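Thiaminase-I (PDB 4HCW) is an alpha/beta protein of the thiaminase family, with two lobes built as in periplasmic binding proteins. Local coordinates at residues Val82-Thr94 with Val107-Cys119. Sequence-based numbering, arbitrary orientation.
Sequences VKSLDESLVRGVT and VNGSVYGFPQYLC
Val-90 O is gripped by three donors, the backbone N-H groups of Val-93 and Thr-94 and the Thr-94 hydroxyl, and both Val-90 and Thr-94 touch Phe-114 across the contact. The third donor, Thr-94 OG1, lies 3.0 Å from Val-90 O, above the carbonyl plane; this bond fixes the threonine's rotation, with CG2 facing Phe-114 CB. The sole hydrogen bond between the segments runs from Leu-85 N to Val-111 O (2.7 Å, 170° at the hydrogen), pinning the loop before helix 87-94 to the start of strand 110-125. Beside it, Val-82 O lies in plane at the edge of the Tyr-112 ring. Ser-84 CA sits 4.3 Å from the Tyr-112 ring centroid, an off-centre CH-pi contact, while Val-82 CG1 reaches Tyr-112 CD2 at 3.9 Å. Further along, the contact is apolar and centres on Phe-114, the residue with the largest area buried here. Its CG lies beside the backbone N and anti to the carbonyl carbon (chi1 -48°), which sends the ring between Leu-85 and the helix. Leu-85 CD1 approaches CE1 and CZ obliquely, the two side chains crossing at about a right angle. At the ring edge, Val-90 CA is 3.7 Å from Phe-114 CE2, and Leu-89 O lies in the ring plane. Val-90 CG2 touches CE2 as well, and packs against Val-111 CG1 at 4.0 Å. The helix meets strand 114-119 only at its start, Phe-114 and Pro-115; the short-segment axes come within 9.1 Å, their N-to-C directions 34° apart. This is plain packing of a short helix and its lead-in loop on the beginning of a mixed-sheet strand in an alpha/beta lobe. Phe-114 also touches Leu-267 of the antiparallel neighbour strand 260-267 and Ile-283 of helix 275-288; Pro-115 rests on Val-101 and Ala-105 of helix 99-105.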
loop_
_atom_site.group_PDB
_atom_site.type_symbol
_atom_site.label_atom_id
_atom_site.label_comp_id
_atom_site.label_asym_id
_atom_site.label_seq_id
_atom_site.Cartn_x
_atom_site.Cartn_y
_atom_site.Cartn_z
ATOM N N VAL A 82 17.260 9.580 -6.652
ATOM C CA VAL A 82 16.267 9.120 -7.620
ATOM C C VAL A 82 16.211 10.027 -8.852
ATOM O O VAL A 82 16.211 11.254 -8.735
ATOM C CB VAL A 82 14.864 8.988 -6.974
ATOM C CG1 VAL A 82 14.473 10.277 -6.276
ATOM C CG2 VAL A 82 13.820 8.592 -8.012
ATOM N N LYS A 83 16.177 9.413 -10.031
ATOM C CA LYS A 83 16.178 10.150 -11.291
ATOM C C LYS A 83 14.786 10.627 -11.702
ATOM O O LYS A 83 13.815 9.873 -11.635
ATOM C CB LYS A 83 16.786 9.292 -12.406
ATOM C CG LYS A 83 16.589 9.854 -13.806
ATOM C CD LYS A 83 17.911 10.034 -14.531
ATOM C CE LYS A 83 18.625 8.707 -14.717
ATOM N NZ LYS A 83 19.901 8.870 -15.468
ATOM N N SER A 84 14.701 11.883 -12.127
ATOM C CA SER A 84 13.462 12.432 -12.663
ATOM C C SER A 84 13.174 11.828 -14.035
ATOM O O SER A 84 14.085 11.645 -14.844
ATOM C CB SER A 84 13.549 13.956 -12.762
ATOM O OG SER A 84 14.685 14.356 -13.510
ATOM N N LEU A 85 11.909 11.521 -14.295
ATOM C CA LEU A 85 11.531 10.832 -15.522
ATOM C C LEU A 85 10.541 11.637 -16.358
ATOM O O LEU A 85 9.776 12.443 -15.826
ATOM C CB LEU A 85 10.937 9.461 -15.192
ATOM C CG LEU A 85 11.770 8.587 -14.251
ATOM C CD1 LEU A 85 11.048 7.287 -13.942
ATOM C CD2 LEU A 85 13.145 8.315 -14.843
ATOM N N ASP A 86 10.562 11.414 -17.668
ATOM C CA ASP A 86 9.629 12.070 -18.576
ATOM C C ASP A 86 8.217 11.526 -18.401
ATOM O O ASP A 86 8.030 10.351 -18.081
ATOM C CB ASP A 86 10.074 11.898 -20.031
ATOM C CG ASP A 86 11.163 12.874 -20.428
ATOM O OD1 ASP A 86 11.145 14.021 -19.933
ATOM O OD2 ASP A 86 12.036 12.497 -21.238
ATOM N N GLU A 87 7.228 12.388 -18.611
ATOM C CA GLU A 87 5.827 11.993 -18.526
ATOM C C GLU A 87 5.495 10.945 -19.586
ATOM O O GLU A 87 4.756 9.996 -19.325
ATOM C CB GLU A 87 4.921 13.216 -18.692
ATOM C CG GLU A 87 3.435 12.898 -18.795
ATOM C CD GLU A 87 2.855 12.360 -17.501
ATOM O OE1 GLU A 87 2.297 13.160 -16.722
ATOM O OE2 GLU A 87 2.950 11.137 -17.266
ATOM N N SER A 88 6.054 11.125 -20.778
ATOM C CA SER A 88 5.799 10.224 -21.895
ATOM C C SER A 88 6.424 8.848 -21.680
ATOM O O SER A 88 5.887 7.836 -22.127
ATOM C CB SER A 88 6.315 10.835 -23.199
ATOM O OG SER A 88 7.701 11.118 -23.115
ATOM N N LEU A 89 7.564 8.820 -20.993
ATOM C CA LEU A 89 8.273 7.572 -20.734
ATOM C C LEU A 89 7.462 6.653 -19.824
ATOM O O LEU A 89 7.450 5.436 -20.005
ATOM C CB LEU A 89 9.644 7.852 -20.115
ATOM C CG LEU A 89 10.564 6.647 -19.902
ATOM C CD1 LEU A 89 10.892 5.982 -21.230
ATOM C CD2 LEU A 89 11.838 7.060 -19.178
ATOM N N VAL A 90 6.785 7.247 -18.847
ATOM C CA VAL A 90 5.974 6.492 -17.899
ATOM C C VAL A 90 4.656 6.044 -18.526
ATOM O O VAL A 90 4.236 4.897 -18.362
ATOM C CB VAL A 90 5.682 7.317 -16.628
ATOM C CG1 VAL A 90 4.795 6.534 -15.673
ATOM C CG2 VAL A 90 6.981 7.720 -15.948
ATOM N N ARG A 91 4.012 6.957 -19.248
ATOM C CA ARG A 91 2.735 6.671 -19.896
ATOM C C ARG A 91 2.863 5.594 -20.970
ATOM O O ARG A 91 1.906 4.874 -21.256
ATOM C CB ARG A 91 2.145 7.947 -20.503
ATOM C CG ARG A 91 1.665 8.964 -19.480
ATOM C CD ARG A 91 0.433 8.468 -18.740
ATOM N NE ARG A 91 -0.055 9.445 -17.772
ATOM C CZ ARG A 91 -1.175 9.307 -17.069
ATOM N NH1 ARG A 91 -1.542 10.249 -16.211
ATOM N NH2 ARG A 91 -1.929 8.228 -17.226
ATOM N N GLY A 92 4.050 5.488 -21.560
ATOM C CA GLY A 92 4.301 4.499 -22.594
ATOM C C GLY A 92 4.574 3.118 -22.031
ATOM O O GLY A 92 4.718 2.150 -22.780
ATOM N N VAL A 93 4.643 3.026 -20.707
ATOM C CA VAL A 93 4.914 1.761 -20.033
ATOM C C VAL A 93 3.731 1.321 -19.177
ATOM O O VAL A 93 3.242 0.198 -19.304
ATOM C CB VAL A 93 6.165 1.860 -19.140
ATOM C CG1 VAL A 93 6.288 0.631 -18.253
ATOM C CG2 VAL A 93 7.412 2.040 -19.990
ATOM N N THR A 94 3.276 2.216 -18.307
ATOM C CA THR A 94 2.200 1.904 -17.375
ATOM C C THR A 94 0.827 2.055 -18.020
ATOM O O THR A 94 -0.119 1.355 -17.661
ATOM C CB THR A 94 2.260 2.812 -16.135
ATOM O OG1 THR A 94 2.009 4.168 -16.523
ATOM C CG2 THR A 94 3.627 2.721 -15.474
ATOM N N VAL A 107 6.720 14.324 -7.699
ATOM C CA VAL A 107 7.265 15.174 -6.648
ATOM C C VAL A 107 7.647 16.540 -7.211
ATOM O O VAL A 107 8.546 16.644 -8.048
ATOM C CB VAL A 107 8.500 14.535 -5.982
ATOM C CG1 VAL A 107 9.083 15.472 -4.936
ATOM C CG2 VAL A 107 8.133 13.195 -5.362
ATOM N N ASN A 108 6.955 17.578 -6.746
ATOM C CA ASN A 108 7.175 18.946 -7.209
ATOM C C ASN A 108 7.010 19.096 -8.720
ATOM O O ASN A 108 7.862 19.677 -9.391
ATOM C CB ASN A 108 8.549 19.463 -6.768
ATOM C CG ASN A 108 8.708 19.481 -5.261
ATOM O OD1 ASN A 108 7.745 19.700 -4.524
ATOM N ND2 ASN A 108 9.930 19.250 -4.792
ATOM N N GLY A 109 5.911 18.564 -9.246
ATOM C CA GLY A 109 5.619 18.660 -10.664
ATOM C C GLY A 109 6.204 17.523 -11.480
ATOM O O GLY A 109 5.503 16.890 -12.269
ATOM N N SER A 110 7.494 17.266 -11.288
ATOM C CA SER A 110 8.188 16.224 -12.037
ATOM C C SER A 110 7.777 14.827 -11.583
ATOM O O SER A 110 7.281 14.645 -10.471
ATOM C CB SER A 110 9.703 16.391 -11.904
ATOM O OG SER A 110 10.119 17.666 -12.357
ATOM N N VAL A 111 7.988 13.843 -12.453
ATOM C CA VAL A 111 7.690 12.451 -12.138
ATOM C C VAL A 111 8.975 11.733 -11.738
ATOM O O VAL A 111 10.021 11.938 -12.352
ATOM C CB VAL A 111 7.045 11.732 -13.340
ATOM C CG1 VAL A 111 6.664 10.306 -12.973
ATOM C CG2 VAL A 111 5.826 12.502 -13.822
ATOM N N TYR A 112 8.899 10.895 -10.707
ATOM C CA TYR A 112 10.093 10.237 -10.184
ATOM C C TYR A 112 9.992 8.715 -10.097
ATOM O O TYR A 112 10.761 8.083 -9.374
ATOM C CB TYR A 112 10.465 10.814 -8.816
ATOM C CG TYR A 112 11.073 12.196 -8.883
ATOM C CD1 TYR A 112 10.269 13.328 -8.931
ATOM C CD2 TYR A 112 12.450 12.369 -8.899
ATOM C CE1 TYR A 112 10.822 14.593 -8.994
ATOM C CE2 TYR A 112 13.012 13.630 -8.962
ATOM C CZ TYR A 112 12.194 14.738 -9.010
ATOM O OH TYR A 112 12.748 15.997 -9.073
ATOM N N GLY A 113 9.056 8.122 -10.832
ATOM C CA GLY A 113 8.956 6.675 -10.855
ATOM C C GLY A 113 7.713 6.087 -11.495
ATOM O O GLY A 113 6.732 6.786 -11.750
ATOM N N PHE A 114 7.766 4.783 -11.752
ATOM C CA PHE A 114 6.648 4.052 -12.332
ATOM C C PHE A 114 5.857 3.359 -11.232
ATOM O O PHE A 114 6.389 2.497 -10.533
ATOM C CB PHE A 114 7.148 2.998 -13.323
ATOM C CG PHE A 114 8.161 3.512 -14.306
ATOM C CD1 PHE A 114 9.514 3.463 -14.016
ATOM C CD2 PHE A 114 7.761 4.032 -15.525
ATOM C CE1 PHE A 114 10.449 3.930 -14.918
ATOM C CE2 PHE A 114 8.693 4.500 -16.434
ATOM C CZ PHE A 114 10.039 4.449 -16.128
ATOM N N PRO A 115 4.581 3.736 -11.072
ATOM C CA PRO A 115 3.699 3.118 -10.078
ATOM C C PRO A 115 3.552 1.617 -10.312
ATOM O O PRO A 115 3.252 1.199 -11.430
ATOM C CB PRO A 115 2.361 3.823 -10.318
ATOM C CG PRO A 115 2.730 5.131 -10.922
ATOM C CD PRO A 115 3.919 4.842 -11.786
ATOM N N GLN A 116 3.763 0.822 -9.268
ATOM C CA GLN A 116 3.708 -0.631 -9.388
ATOM C C GLN A 116 2.514 -1.233 -8.658
ATOM O O GLN A 116 1.673 -1.895 -9.265
ATOM C CB GLN A 116 5.002 -1.265 -8.873
ATOM C CG GLN A 116 4.991 -2.784 -8.897
ATOM C CD GLN A 116 6.318 -3.388 -8.487
ATOM O OE1 GLN A 116 7.183 -2.706 -7.937
ATOM N NE2 GLN A 116 6.490 -4.677 -8.757
ATOM N N TYR A 117 2.448 -1.004 -7.351
ATOM C CA TYR A 117 1.396 -1.588 -6.527
ATOM C C TYR A 117 0.467 -0.527 -5.949
ATOM O O TYR A 117 0.875 0.608 -5.705
ATOM C CB TYR A 117 2.005 -2.413 -5.392
ATOM C CG TYR A 117 2.815 -3.601 -5.860
ATOM C CD1 TYR A 117 2.381 -4.390 -6.916
ATOM C CD2 TYR A 117 4.018 -3.929 -5.248
ATOM C CE1 TYR A 117 3.119 -5.476 -7.347
ATOM C CE2 TYR A 117 4.764 -5.012 -5.673
ATOM C CZ TYR A 117 4.310 -5.783 -6.722
ATOM O OH TYR A 117 5.050 -6.863 -7.148
ATOM N N LEU A 118 -0.787 -0.909 -5.737
ATOM C CA LEU A 118 -1.765 -0.040 -5.099
ATOM C C LEU A 118 -2.268 -0.729 -3.838
ATOM O O LEU A 118 -2.687 -1.885 -3.882
ATOM C CB LEU A 118 -2.931 0.242 -6.047
ATOM C CG LEU A 118 -3.406 1.694 -6.149
ATOM C CD1 LEU A 118 -4.608 1.797 -7.075
ATOM C CD2 LEU A 118 -3.730 2.266 -4.777
ATOM N N CYS A 119 -2.222 -0.021 -2.714
ATOM C CA CYS A 119 -2.564 -0.623 -1.432
ATOM C C CYS A 119 -3.397 0.322 -0.569
ATOM O O CYS A 119 -3.271 1.541 -0.677
ATOM C CB CYS A 119 -1.286 -1.026 -0.693
ATOM S SG CYS A 119 -1.510 -2.316 0.541
#